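Local structure of hypothetical protein Atu1826 (Agrobacterium tumefaciens, 2I3D) at residues B[47-52]-B[79-84]; B[95-100]-B[129-134]; B[102-107]-B[137-142]; B[110-115]-B[141-146]; B[123-128]-B[145-150]. The protein is of unknown function but is probably a serine hydrolase of the alpha/beta hydrolase fold, perhaps related to S15 dipeptidyl-peptidases. All blocks are in the same frame, centred on the assembly; numbering follows the deposited sequence.

Interaction 1 (B[47-52]-B[79-84])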
# COMPACT_ATOMS: atom_id res chain seq x y z
N ALA B 47 6.29 -1.93 -29.17
CA ALA B 47 5.30 -2.28 -28.13
C ALA B 47 4.70 -1.01 -27.52
O ALA B 47 5.40 0.01 -27.36
CB ALA B 47 5.91 -3.15 -27.05
N PRO B 48 3.41 -1.07 -27.13
CA PRO B 48 2.81 0.11 -26.53
C PRO B 48 3.45 0.37 -25.17
O PRO B 48 3.97 -0.56 -24.56
CB PRO B 48 1.35 -0.30 -26.35
CG PRO B 48 1.39 -1.80 -26.18
CD PRO B 48 2.48 -2.21 -27.18
N ILE B 49 3.42 1.64 -24.76
CA ILE B 49 3.93 2.07 -23.45
C ILE B 49 2.79 2.20 -22.42
O ILE B 49 1.73 2.72 -22.72
CB ILE B 49 4.69 3.40 -23.56
CG1 ILE B 49 5.98 3.18 -24.39
CG2 ILE B 49 5.07 3.95 -22.18
CD1 ILE B 49 6.56 4.44 -25.02
N ALA B 50 3.06 1.76 -21.20
CA ALA B 50 2.12 1.99 -20.12
C ALA B 50 2.82 2.78 -19.02
O ALA B 50 3.93 2.42 -18.62
CB ALA B 50 1.59 0.66 -19.57
N ILE B 51 2.21 3.87 -18.56
CA ILE B 51 2.73 4.68 -17.44
C ILE B 51 1.75 4.53 -16.27
O ILE B 51 0.53 4.71 -16.45
CB ILE B 51 2.78 6.19 -17.82
CG1 ILE B 51 3.59 6.38 -19.13
CG2 ILE B 51 3.36 7.03 -16.71
CD1 ILE B 51 5.12 6.05 -19.07
N ILE B 52 2.28 4.24 -15.08
CA ILE B 52 1.45 3.97 -13.90
C ILE B 52 1.71 5.05 -12.84
O ILE B 52 2.90 5.27 -12.48
CB ILE B 52 1.76 2.57 -13.28
CG1 ILE B 52 2.03 1.52 -14.37
CG2 ILE B 52 0.64 2.17 -12.29
CD1 ILE B 52 0.84 1.21 -15.27
N GLY B 79 2.69 -7.45 -22.42
CA GLY B 79 3.68 -7.04 -23.44
C GLY B 79 3.94 -5.56 -23.59
O GLY B 79 4.59 -5.13 -24.56
N PHE B 80 3.44 -4.75 -22.66
CA PHE B 80 3.70 -3.31 -22.71
C PHE B 80 5.11 -2.99 -22.19
O PHE B 80 5.62 -3.64 -21.27
CB PHE B 80 2.72 -2.54 -21.80
CG PHE B 80 1.32 -2.36 -22.38
CD1 PHE B 80 0.47 -3.45 -22.53
CD2 PHE B 80 0.86 -1.09 -22.74
CE1 PHE B 80 -0.82 -3.28 -23.05
CE2 PHE B 80 -0.41 -0.90 -23.28
CZ PHE B 80 -1.26 -2.00 -23.41
N THR B 81 5.73 -1.97 -22.77
CA THR B 81 6.88 -1.33 -22.13
C THR B 81 6.28 -0.51 -20.99
O THR B 81 5.41 0.34 -21.22
CB THR B 81 7.62 -0.41 -23.12
OG1 THR B 81 8.32 -1.25 -24.05
CG2 THR B 81 8.60 0.54 -22.40
N THR B 82 6.75 -0.73 -19.76
CA THR B 82 5.99 -0.24 -18.59
C THR B 82 6.88 0.54 -17.66
O THR B 82 8.00 0.10 -17.36
CB THR B 82 5.25 -1.43 -17.81
OG1 THR B 82 4.60 -2.28 -18.76
CG2 THR B 82 4.21 -0.89 -16.83
N LEU B 83 6.38 1.68 -17.18
CA LEU B 83 7.12 2.50 -16.20
C LEU B 83 6.18 2.91 -15.08
O LEU B 83 5.10 3.40 -15.37
CB LEU B 83 7.66 3.76 -16.88
CG LEU B 83 8.37 4.77 -15.97
CD1 LEU B 83 9.74 4.21 -15.49
CD2 LEU B 83 8.52 6.07 -16.68
N ARG B 84 6.55 2.66 -13.82
CA ARG B 84 5.97 3.37 -12.69
C ARG B 84 7.07 4.23 -12.09
O ARG B 84 8.26 3.92 -12.21
CB ARG B 84 5.37 2.44 -11.63
CG ARG B 84 6.39 1.41 -11.04
CD ARG B 84 5.64 0.40 -10.13
NE ARG B 84 6.53 -0.25 -9.17
CZ ARG B 84 7.32 -1.30 -9.44
NH1 ARG B 84 7.36 -1.83 -10.66
NH2 ARG B 84 8.07 -1.81 -8.48
O HOH W 1 7.98 -0.12 -26.43

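Interaction 2 (B[95-100]-B[129-134])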
# COMPACT_ATOMS: atom_id res chain seq x y z
N GLY B 95 12.70 17.44 -5.12
CA GLY B 95 11.69 18.48 -5.21
C GLY B 95 10.65 18.40 -4.14
O GLY B 95 10.75 17.56 -3.23
N GLU B 96 9.69 19.32 -4.24
CA GLU B 96 8.60 19.49 -3.29
C GLU B 96 7.28 19.10 -3.95
O GLU B 96 7.03 19.50 -5.10
CB GLU B 96 8.49 20.97 -2.87
CG GLU B 96 9.58 21.47 -1.93
CD GLU B 96 9.10 22.67 -1.10
OE1 GLU B 96 8.39 23.53 -1.66
OE2 GLU B 96 9.40 22.74 0.11
N PHE B 97 6.44 18.40 -3.22
CA PHE B 97 5.14 18.07 -3.78
C PHE B 97 4.33 19.36 -3.95
O PHE B 97 4.50 20.32 -3.20
CB PHE B 97 4.45 17.05 -2.88
CG PHE B 97 3.43 16.19 -3.61
CD1 PHE B 97 3.82 14.99 -4.25
CD2 PHE B 97 2.09 16.58 -3.62
CE1 PHE B 97 2.86 14.19 -4.91
CE2 PHE B 97 1.14 15.82 -4.25
CZ PHE B 97 1.51 14.61 -4.88
N ASP B 98 3.52 19.43 -5.00
CA ASP B 98 2.64 20.56 -5.16
C ASP B 98 1.24 20.09 -5.55
O ASP B 98 0.99 18.89 -5.63
CB ASP B 98 3.23 21.62 -6.10
CG ASP B 98 3.32 21.16 -7.55
OD1 ASP B 98 2.35 20.56 -8.06
OD2 ASP B 98 4.34 21.42 -8.20
N HIS B 99 0.32 21.03 -5.71
CA HIS B 99 -1.09 20.66 -5.77
C HIS B 99 -1.38 19.77 -6.97
O HIS B 99 -2.33 19.00 -6.93
CB HIS B 99 -1.99 21.89 -5.82
CG HIS B 99 -3.44 21.55 -6.04
ND1 HIS B 99 -4.03 21.53 -7.29
CD2 HIS B 99 -4.40 21.15 -5.17
CE1 HIS B 99 -5.29 21.15 -7.18
NE2 HIS B 99 -5.55 20.93 -5.90
N GLY B 100 -0.56 19.82 -8.01
CA GLY B 100 -0.80 18.93 -9.15
C GLY B 100 -0.02 19.30 -10.39
O GLY B 100 0.41 18.44 -11.13
N TYR B 129 -4.04 5.75 -9.84
CA TYR B 129 -4.85 5.42 -8.67
C TYR B 129 -4.98 6.65 -7.78
O TYR B 129 -3.98 7.26 -7.40
CB TYR B 129 -4.14 4.23 -7.97
CG TYR B 129 -4.70 3.87 -6.62
CD1 TYR B 129 -6.06 4.05 -6.33
CD2 TYR B 129 -3.86 3.35 -5.63
CE1 TYR B 129 -6.57 3.73 -5.01
CE2 TYR B 129 -4.35 3.05 -4.35
CZ TYR B 129 -5.67 3.24 -4.06
OH TYR B 129 -6.06 2.88 -2.79
N SER B 130 -6.22 7.03 -7.49
CA SER B 130 -6.53 8.14 -6.64
C SER B 130 -6.01 9.46 -7.26
O SER B 130 -6.35 9.77 -8.41
CB SER B 130 -6.02 7.88 -5.22
OG SER B 130 -6.63 8.74 -4.26
N PHE B 131 -5.18 10.22 -6.53
CA PHE B 131 -4.56 11.43 -7.12
C PHE B 131 -3.89 11.09 -8.48
O PHE B 131 -3.94 11.87 -9.44
CB PHE B 131 -3.57 12.00 -6.12
CG PHE B 131 -2.68 13.12 -6.66
CD1 PHE B 131 -3.06 14.44 -6.50
CD2 PHE B 131 -1.42 12.83 -7.15
CE1 PHE B 131 -2.20 15.46 -6.91
CE2 PHE B 131 -0.55 13.84 -7.57
CZ PHE B 131 -0.95 15.14 -7.46
N GLY B 132 -3.24 9.91 -8.56
CA GLY B 132 -2.64 9.46 -9.80
C GLY B 132 -3.63 9.37 -10.98
O GLY B 132 -3.21 9.58 -12.11
N ALA B 133 -4.92 9.08 -10.70
CA ALA B 133 -5.90 8.99 -11.79
C ALA B 133 -6.17 10.41 -12.31
O ALA B 133 -6.47 10.62 -13.50
CB ALA B 133 -7.20 8.37 -11.29
N TRP B 134 -6.18 11.39 -11.40
CA TRP B 134 -6.38 12.79 -11.84
C TRP B 134 -5.21 13.27 -12.71
O TRP B 134 -5.40 13.86 -13.82
CB TRP B 134 -6.59 13.67 -10.60
CG TRP B 134 -6.82 15.14 -10.87
CD1 TRP B 134 -7.84 15.71 -11.60
CD2 TRP B 134 -6.01 16.21 -10.38
NE1 TRP B 134 -7.68 17.10 -11.62
CE2 TRP B 134 -6.58 17.43 -10.86
CE3 TRP B 134 -4.81 16.26 -9.62
CZ2 TRP B 134 -6.02 18.68 -10.56
CZ3 TRP B 134 -4.28 17.48 -9.32
CH2 TRP B 134 -4.87 18.68 -9.77

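Interaction 3 (B[102-107]-B[137-142])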
# COMPACT_ATOMS: atom_id res chain seq x y z
N GLY B 102 3.02 20.33 -10.87
CA GLY B 102 4.35 19.71 -10.92
C GLY B 102 4.29 18.21 -11.22
O GLY B 102 5.11 17.66 -11.94
N GLU B 103 3.30 17.54 -10.65
CA GLU B 103 3.21 16.10 -10.82
C GLU B 103 2.80 15.75 -12.23
O GLU B 103 3.29 14.76 -12.80
CB GLU B 103 2.28 15.50 -9.75
CG GLU B 103 2.97 15.52 -8.33
CD GLU B 103 2.80 16.85 -7.62
OE1 GLU B 103 1.73 17.47 -7.79
OE2 GLU B 103 3.70 17.25 -6.86
N LEU B 104 1.96 16.62 -12.84
CA LEU B 104 1.65 16.44 -14.24
C LEU B 104 2.92 16.62 -15.10
O LEU B 104 3.16 15.83 -16.00
CB LEU B 104 0.56 17.43 -14.71
CG LEU B 104 0.24 17.36 -16.21
CD1 LEU B 104 -0.24 15.99 -16.67
CD2 LEU B 104 -0.85 18.41 -16.54
N SER B 105 3.76 17.61 -14.77
CA SER B 105 5.03 17.80 -15.48
C SER B 105 5.93 16.60 -15.32
O SER B 105 6.55 16.16 -16.31
CB SER B 105 5.73 19.08 -15.02
OG SER B 105 4.90 20.14 -15.47
N ASP B 106 5.98 16.03 -14.10
CA ASP B 106 6.73 14.80 -13.86
C ASP B 106 6.27 13.66 -14.76
O ASP B 106 7.09 12.97 -15.37
CB ASP B 106 6.57 14.33 -12.40
CG ASP B 106 7.21 15.29 -11.40
OD1 ASP B 106 8.05 16.13 -11.84
OD2 ASP B 106 6.86 15.21 -10.17
N ALA B 107 4.95 13.46 -14.84
CA ALA B 107 4.39 12.38 -15.68
C ALA B 107 4.71 12.58 -17.18
O ALA B 107 5.02 11.64 -17.90
CB ALA B 107 2.84 12.28 -15.45
N MSE B 137 -5.44 11.42 -16.12
CA MSE B 137 -6.43 11.91 -17.08
C MSE B 137 -6.00 13.27 -17.67
O MSE B 137 -6.34 13.58 -18.82
CB MSE B 137 -7.86 11.89 -16.52
CG MSE B 137 -8.31 10.45 -16.17
SE MSE B 137 -10.19 10.23 -15.84
CE MSE B 137 -10.77 10.08 -17.72
N GLN B 138 -5.24 14.06 -16.89
CA GLN B 138 -4.70 15.30 -17.42
C GLN B 138 -3.65 14.95 -18.49
O GLN B 138 -3.56 15.61 -19.55
CB GLN B 138 -4.08 16.12 -16.31
CG GLN B 138 -5.11 16.73 -15.36
CD GLN B 138 -4.44 17.54 -14.26
OE1 GLN B 138 -3.89 18.63 -14.52
NE2 GLN B 138 -4.42 16.98 -13.03
N LEU B 139 -2.84 13.92 -18.25
CA LEU B 139 -1.82 13.56 -19.24
C LEU B 139 -2.50 13.06 -20.53
O LEU B 139 -2.11 13.43 -21.65
CB LEU B 139 -0.88 12.51 -18.67
CG LEU B 139 0.29 12.10 -19.57
CD1 LEU B 139 1.28 13.27 -19.72
CD2 LEU B 139 0.97 10.86 -18.98
N LEU B 140 -3.55 12.25 -20.35
CA LEU B 140 -4.37 11.76 -21.45
C LEU B 140 -4.86 12.91 -22.33
O LEU B 140 -4.75 12.88 -23.56
CB LEU B 140 -5.59 11.04 -20.84
CG LEU B 140 -6.74 10.63 -21.77
CD1 LEU B 140 -6.28 9.48 -22.62
CD2 LEU B 140 -7.98 10.24 -21.00
N MSE B 141 -5.40 13.93 -21.68
CA MSE B 141 -5.92 15.09 -22.40
C MSE B 141 -4.85 15.77 -23.27
O MSE B 141 -5.15 16.23 -24.38
CB MSE B 141 -6.55 16.07 -21.38
CG MSE B 141 -7.53 17.07 -21.96
SE MSE B 141 -9.11 16.20 -22.76
CE MSE B 141 -9.54 17.80 -23.81
N ARG B 142 -3.60 15.79 -22.79
CA ARG B 142 -2.48 16.47 -23.48
C ARG B 142 -1.76 15.66 -24.55
O ARG B 142 -1.03 16.22 -25.38
CB ARG B 142 -1.42 16.87 -22.46
CG ARG B 142 -1.92 17.78 -21.40
CD ARG B 142 -0.78 18.56 -20.81
NE ARG B 142 -1.26 19.86 -20.37
CZ ARG B 142 -0.55 20.69 -19.61
NH1 ARG B 142 0.67 20.34 -19.21
NH2 ARG B 142 -1.07 21.85 -19.25

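Interaction 4 (B[110-115]-B[141-146])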
# COMPACT_ATOMS: atom_id res chain seq x y z
N ALA B 110 8.30 11.72 -17.60
CA ALA B 110 8.39 10.25 -17.56
C ALA B 110 8.03 9.61 -18.88
O ALA B 110 8.77 8.77 -19.41
CB ALA B 110 7.50 9.67 -16.42
N LEU B 111 6.89 10.04 -19.45
CA LEU B 111 6.45 9.55 -20.76
C LEU B 111 7.45 9.89 -21.87
O LEU B 111 7.79 9.03 -22.69
CB LEU B 111 5.04 10.04 -21.10
CG LEU B 111 4.46 9.43 -22.38
CD1 LEU B 111 4.59 7.86 -22.53
CD2 LEU B 111 3.00 9.86 -22.51
N ASP B 112 7.98 11.12 -21.83
CA ASP B 112 9.02 11.53 -22.82
C ASP B 112 10.25 10.63 -22.73
O ASP B 112 10.83 10.20 -23.75
CB ASP B 112 9.46 12.98 -22.57
CG ASP B 112 8.41 14.01 -22.93
OD1 ASP B 112 7.40 13.72 -23.63
OD2 ASP B 112 8.62 15.17 -22.53
N TRP B 113 10.68 10.36 -21.49
CA TRP B 113 11.84 9.51 -21.26
C TRP B 113 11.66 8.11 -21.85
O TRP B 113 12.54 7.64 -22.62
CB TRP B 113 12.15 9.45 -19.79
CG TRP B 113 13.31 8.61 -19.43
CD1 TRP B 113 14.64 8.96 -19.48
CD2 TRP B 113 13.27 7.26 -18.97
NE1 TRP B 113 15.42 7.91 -19.05
CE2 TRP B 113 14.61 6.85 -18.74
CE3 TRP B 113 12.23 6.35 -18.71
CZ2 TRP B 113 14.93 5.58 -18.27
CZ3 TRP B 113 12.56 5.07 -18.24
CH2 TRP B 113 13.90 4.70 -18.03
N VAL B 114 10.54 7.45 -21.55
CA VAL B 114 10.29 6.10 -22.09
C VAL B 114 10.20 6.17 -23.61
O VAL B 114 10.78 5.33 -24.32
CB VAL B 114 9.01 5.40 -21.50
CG1 VAL B 114 8.92 3.92 -21.98
CG2 VAL B 114 9.02 5.44 -20.03
N GLN B 115 9.53 7.19 -24.13
CA GLN B 115 9.44 7.35 -25.57
C GLN B 115 10.78 7.63 -26.26
O GLN B 115 10.98 7.23 -27.40
CB GLN B 115 8.41 8.43 -25.91
CG GLN B 115 6.97 7.96 -25.73
CD GLN B 115 5.97 9.08 -25.96
OE1 GLN B 115 6.33 10.26 -26.07
NE2 GLN B 115 4.70 8.71 -26.07
N MSE B 141 -5.40 13.93 -21.68
CA MSE B 141 -5.92 15.09 -22.40
C MSE B 141 -4.85 15.77 -23.27
O MSE B 141 -5.15 16.23 -24.38
CB MSE B 141 -6.55 16.07 -21.38
CG MSE B 141 -7.53 17.07 -21.96
SE MSE B 141 -9.11 16.20 -22.76
CE MSE B 141 -9.54 17.80 -23.81
N ARG B 142 -3.60 15.79 -22.79
CA ARG B 142 -2.48 16.47 -23.48
C ARG B 142 -1.76 15.66 -24.55
O ARG B 142 -1.03 16.22 -25.38
CB ARG B 142 -1.42 16.87 -22.46
CG ARG B 142 -1.92 17.78 -21.40
CD ARG B 142 -0.78 18.56 -20.81
NE ARG B 142 -1.26 19.86 -20.37
CZ ARG B 142 -0.55 20.69 -19.61
NH1 ARG B 142 0.67 20.34 -19.21
NH2 ARG B 142 -1.07 21.85 -19.25
N ARG B 143 -1.90 14.34 -24.51
CA ARG B 143 -1.05 13.48 -25.28
C ARG B 143 -1.87 12.60 -26.21
O ARG B 143 -2.42 11.57 -25.76
CB ARG B 143 -0.16 12.63 -24.37
CG ARG B 143 0.78 13.45 -23.48
CD ARG B 143 1.89 14.11 -24.31
NE ARG B 143 2.98 13.17 -24.53
CZ ARG B 143 4.19 13.26 -23.98
NH1 ARG B 143 5.08 12.32 -24.26
NH2 ARG B 143 4.50 14.26 -23.17
N PRO B 144 -1.95 12.97 -27.52
CA PRO B 144 -2.83 12.25 -28.44
C PRO B 144 -2.48 10.76 -28.59
O PRO B 144 -3.34 9.98 -29.00
CB PRO B 144 -2.67 13.00 -29.79
CG PRO B 144 -1.43 13.78 -29.65
CD PRO B 144 -1.23 14.08 -28.20
N GLU B 145 -1.25 10.37 -28.28
CA GLU B 145 -0.85 8.98 -28.45
C GLU B 145 -1.47 8.05 -27.37
O GLU B 145 -1.37 6.81 -27.47
CB GLU B 145 0.70 8.83 -28.52
CG GLU B 145 1.43 9.14 -27.20
CD GLU B 145 1.78 10.63 -26.99
OE1 GLU B 145 1.09 11.54 -27.49
OE2 GLU B 145 2.78 10.90 -26.29
N ILE B 146 -2.10 8.66 -26.37
CA ILE B 146 -2.66 7.88 -25.25
C ILE B 146 -4.04 7.37 -25.64
O ILE B 146 -4.98 8.15 -25.68
CB ILE B 146 -2.68 8.65 -23.95
CG1 ILE B 146 -1.23 8.95 -23.50
CG2 ILE B 146 -3.36 7.79 -22.88
CD1 ILE B 146 -1.08 9.72 -22.20

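Interaction 5 (B[123-128]-B[145-150])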
# COMPACT_ATOMS: atom_id res chain seq x y z
N SER B 123 1.77 4.01 -29.46
CA SER B 123 0.62 4.12 -28.54
C SER B 123 0.97 3.92 -27.09
O SER B 123 1.99 3.33 -26.73
CB SER B 123 -0.51 3.18 -28.92
OG SER B 123 -0.13 1.88 -28.63
N CYS B 124 0.07 4.43 -26.26
CA CYS B 124 0.35 4.50 -24.85
C CYS B 124 -0.95 4.31 -24.06
O CYS B 124 -2.04 4.68 -24.54
CB CYS B 124 1.07 5.82 -24.52
SG CYS B 124 1.24 6.20 -22.74
N TRP B 125 -0.83 3.70 -22.89
CA TRP B 125 -1.90 3.71 -21.88
C TRP B 125 -1.41 4.38 -20.63
O TRP B 125 -0.24 4.29 -20.30
CB TRP B 125 -2.29 2.29 -21.49
CG TRP B 125 -3.26 1.60 -22.46
CD1 TRP B 125 -3.04 1.29 -23.77
CD2 TRP B 125 -4.55 1.10 -22.13
NE1 TRP B 125 -4.14 0.62 -24.30
CE2 TRP B 125 -5.08 0.48 -23.31
CE3 TRP B 125 -5.30 1.07 -20.95
CZ2 TRP B 125 -6.32 -0.13 -23.34
CZ3 TRP B 125 -6.56 0.47 -20.97
CH2 TRP B 125 -7.06 -0.11 -22.16
N VAL B 126 -2.33 4.99 -19.90
CA VAL B 126 -1.99 5.52 -18.57
C VAL B 126 -2.92 4.86 -17.57
O VAL B 126 -4.12 4.68 -17.84
CB VAL B 126 -2.11 7.08 -18.52
CG1 VAL B 126 -3.52 7.53 -18.83
CG2 VAL B 126 -1.60 7.65 -17.17
N ALA B 127 -2.38 4.47 -16.43
CA ALA B 127 -3.22 3.90 -15.38
C ALA B 127 -2.86 4.66 -14.12
O ALA B 127 -1.66 4.75 -13.79
CB ALA B 127 -2.95 2.42 -15.21
N GLY B 128 -3.85 5.22 -13.42
CA GLY B 128 -3.58 6.02 -12.23
C GLY B 128 -4.52 5.65 -11.08
O GLY B 128 -5.66 5.29 -11.32
N GLU B 145 -1.25 10.37 -28.28
CA GLU B 145 -0.85 8.98 -28.45
C GLU B 145 -1.47 8.05 -27.37
O GLU B 145 -1.37 6.81 -27.47
CB GLU B 145 0.70 8.83 -28.52
CG GLU B 145 1.43 9.14 -27.20
CD GLU B 145 1.78 10.63 -26.99
OE1 GLU B 145 1.09 11.54 -27.49
OE2 GLU B 145 2.78 10.90 -26.29
N ILE B 146 -2.10 8.66 -26.37
CA ILE B 146 -2.66 7.88 -25.25
C ILE B 146 -4.04 7.37 -25.64
O ILE B 146 -4.98 8.15 -25.68
CB ILE B 146 -2.68 8.65 -23.95
CG1 ILE B 146 -1.23 8.95 -23.50
CG2 ILE B 146 -3.36 7.79 -22.88
CD1 ILE B 146 -1.08 9.72 -22.20
N GLU B 147 -4.14 6.08 -25.93
CA GLU B 147 -5.39 5.56 -26.51
C GLU B 147 -6.28 4.80 -25.53
O GLU B 147 -7.39 4.37 -25.88
CB GLU B 147 -5.11 4.72 -27.76
CG GLU B 147 -4.38 3.43 -27.53
CD GLU B 147 -4.17 2.67 -28.84
OE1 GLU B 147 -4.63 1.52 -28.92
OE2 GLU B 147 -3.56 3.24 -29.78
N GLY B 148 -5.82 4.68 -24.29
CA GLY B 148 -6.64 4.02 -23.25
C GLY B 148 -6.17 4.49 -21.91
O GLY B 148 -5.00 4.88 -21.73
N PHE B 149 -7.08 4.38 -20.93
CA PHE B 149 -6.70 4.70 -19.56
C PHE B 149 -7.44 3.80 -18.58
O PHE B 149 -8.49 3.22 -18.93
CB PHE B 149 -7.04 6.16 -19.21
CG PHE B 149 -8.55 6.46 -19.24
CD1 PHE B 149 -9.35 6.25 -18.11
CD2 PHE B 149 -9.17 6.92 -20.41
CE1 PHE B 149 -10.73 6.51 -18.14
CE2 PHE B 149 -10.53 7.19 -20.44
CZ PHE B 149 -11.32 6.96 -19.30
N MSE B 150 -6.88 3.71 -17.37
CA MSE B 150 -7.58 3.16 -16.23
C MSE B 150 -7.48 4.21 -15.14
O MSE B 150 -6.36 4.74 -14.88
CB MSE B 150 -6.89 1.89 -15.77
CG MSE B 150 -6.98 0.78 -16.77
SE MSE B 150 -6.12 -0.78 -15.96
CE MSE B 150 -6.29 -1.92 -17.53
O HOH W 2 -5.35 -0.33 -27.23

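Interaction 1 (B[47-52]-B[79-84])
The Phe80 side chain turns CG back beside its own backbone N (chi1 -78°), and this sets the ring across Pro48 with the two side chains nearly at right angles. The contact closes a beta-alpha-beta unit: strands 49-53 and 81-85, joined through helix 66-77, run parallel as neighbours in the central sheet. Pro48 CG sits over the middle of the Phe80 ring face, 3.6 Å from the centroid, as a CH-pi contact. Ala50 CB meets Phe80 CD2 at 3.7 Å, and Phe75 and Trp125 meet the ring edge-to-face. From Pro48 onward, four backbone bonds join the strands: Thr81 N to Pro48 O, Ala50 N to Thr81 O (2.7 Å), Leu83 N to Ala50 O and Ile52 N to Leu83 O. Ile51 and Leu83 point the same way side by side, Ile51 CD1 lying 4.1 Å from Leu83 CB on the face covered by helix 101-117. Ala50 and Thr82 belong to the other face, toward helix 66-77. At the strand entrance Thr81 OG1 bonds to Ser42 N and also to a water, which lies 2.7 Å from Thr81 OG1 and donates to Ala47 O at the same distance, 2.7 Å.

Interaction 2 (B[95-100]-B[129-134])
Phe131, in the first turn of helix 131-142, aims its ring at the loop 95-100. Ser130, immediately before it, hydrogen-bonds to His212 and is probably the nucleophile on its elbow, as in other alpha/beta hydrolases. Phe131 CG lies opposite the backbone N (chi1 171°), which carries the ring outward to Phe97 coming from the other direction. Phe131 CE2 reaches Phe97 CZ at 3.5 Å; the rings meet obliquely, with centroids 5.3 Å apart and planes at 45°. The His99 carbonyl reaches the edge of the Phe131 ring, in its plane, with O 3.5 Å from Phe131 CE1. One turn on, Trp134 brings its six-membered ring against the same bend of loop: CZ3 lies 3.4 Å from His99 O and 3.8 Å from Gly100 CA. The bend is an Asx turn, in which Gly100 N donates to Asp98 OD1 at 3.0 Å. Trp134 CH2 also touches His99 CE1 at 3.6 Å, the two rings again oblique. Tyr129 ends strand 124-129, so the contact joins the loop leading into helix 101-117 to the place where that strand passes into helix 131-142, with Glu103 beside Phe97 and Phe131.

Interaction 3 (B[102-107]-B[137-142])
Leu104 of helix 101-117 and Leu139 of helix 131-142 lie at the centre of an apolar helix-to-helix contact on one side of the central sheet. The two axes pass 9.9 Å apart at a signed crossing angle of -58°, and Leu104 and Leu139 have the nearest CA atoms, 6.7 Å apart. Leu104 does most of the touching. Its CG stands opposite the backbone N (chi1 177°), which extends the isobutyl group across to the second helix, where its two methyls part company. Leu104 CD1 settles against the helix backbone, 3.7 Å from Leu139 N, and is also close to Gln138 CB and Leu139 CB. Leu104 CD2 turns to the polar rim, 3.7 Å from Gln138 OE1, and lies above one face of the Arg142 guanidinium, toward its margin; as Arg142 has two conformers, this last contact is the less certain. A turn later, Ala107 CB meets Leu139 CD2 at 4.2 Å. Gln138 extends beyond CG, and its NE2 makes a weak bond to Trp134 O in its own helix. Deeper, Leu140 rests on Ile146 and Phe149 of strand 146-152, so helix 131-142 packs on the sheet with one side and on helix 101-117 with another. Successive helices packed against each other over a shared, mainly parallel sheet are characteristic of the alpha/beta hydrolase fold.

Interaction 4 (B[110-115]-B[141-146])
The Arg143 guanidinium is met at its edge by Asp112 and Gln115, while Leu111 CD2 lies over one of its faces. Asp112, Arg143 and Glu145 form a salt-bridge network that ties helix 101-117 to the type I beta turn between helix 131-142 and strand 146-152. Asp112 crosses Arg143 at about a right angle, yet its carboxylate plane is turned by just 22° from that of the guanidinium. Asp112 OD1 takes Arg143 NH1 at 2.8 Å, nearly along its C-O bond, and Arg143 NH2 more weakly. The Gln115 chain comes from the direction opposite to Arg143 and uses both ends of its amide: OE1 receives a weak bond from Arg143 NH1, whereas NE2 gives a straight one, 169° at the hydrogen, to the anti side of Glu145 OE2 at 2.9 Å. On its syn side, but 28° out of the carboxylate plane, Glu145 OE2 takes Arg143 NE, also at 2.9 Å, so two firm donors hold this oxygen. Bends at chi2 and chi3 fold the arginine back toward Glu145, two residues on in its own turn. These bonds probably fix both the rotation of the guanidinium and the glutamate carboxylate. Beneath the polar layer, toward the sheet, Leu111 CD2 touches Ile146 CD1 at 4.1 Å.

Interaction 5 (B[123-128]-B[145-150])
Glu147 N donates to Cys124 O at 2.9 Å, the first strong bond between parallel strands 124-129 and 146-152. Cys124 N to Glu145 O precedes it but is bent and weak. Val126 N then bonds to Gly148 O, Met150 N to Val126 O and Gly128 N to Met150 O, the last at 2.9 Å. The register slips by one residue on the way: Cys124 pairs with Ile146, but Val126 with Phe149, so the extra residue at Glu147-Gly148 makes a beta bulge. Over the bulge lies the Trp125 indole. Gly148 CA stands above the middle of its six-membered ring, 3.8 Å from the centroid and 12° off the normal, a CH-pi contact permitted by the missing side chain. A water in the plane of the indole accepts a weak bond from Trp125 NE1 and donates to Glu147 OE1, the latter less certain because Glu147 has two conformers. The Met150 chain is extended, bringing CE to Trp125 CZ3 at 4.2 Å on the face covered by helices 66-77 and 218-233. On the other sheet face, Cys124 SG meets Ile146 CG1 at 3.8 Å, and Val126 CG1 touches both Phe149 CB, also 3.8 Å away, and Ile146 CG2. The chemistry implies a local break in pairing: the bulge leaves the buried amides of Gly148 and Phe149 without partners while the Trp125 ring packs over Gly148, and regular bonding then resumes up to Gly128, just before the probable nucleophile elbow.

How the interactions relate
Interactions 1 and 5 belong to one sheet: strand 49-53 lies beside strand 124-129, Ile49 O probably accepts from Trp125 N at 2.7 Å, and their centres are about 9 Å apart. Interactions 3 and 4 pack helix 101-117, helix 131-142 and the turn after it over one face of that sheet, with Leu139 CG meeting Ile146 CD1 at 3.8 Å; interaction 4 meets interaction 1 where Val114 CG1 packs on Thr81 CG2 at 3.4 Å. Interaction 2 lies at the other end of helix 131-142, its centre about 17 Å from that of interaction 4. It contains Ser130, probably part of a catalytic triad with His212 and Asp179, while interaction 5 supplies Gly128 of the probable nucleophile elbow.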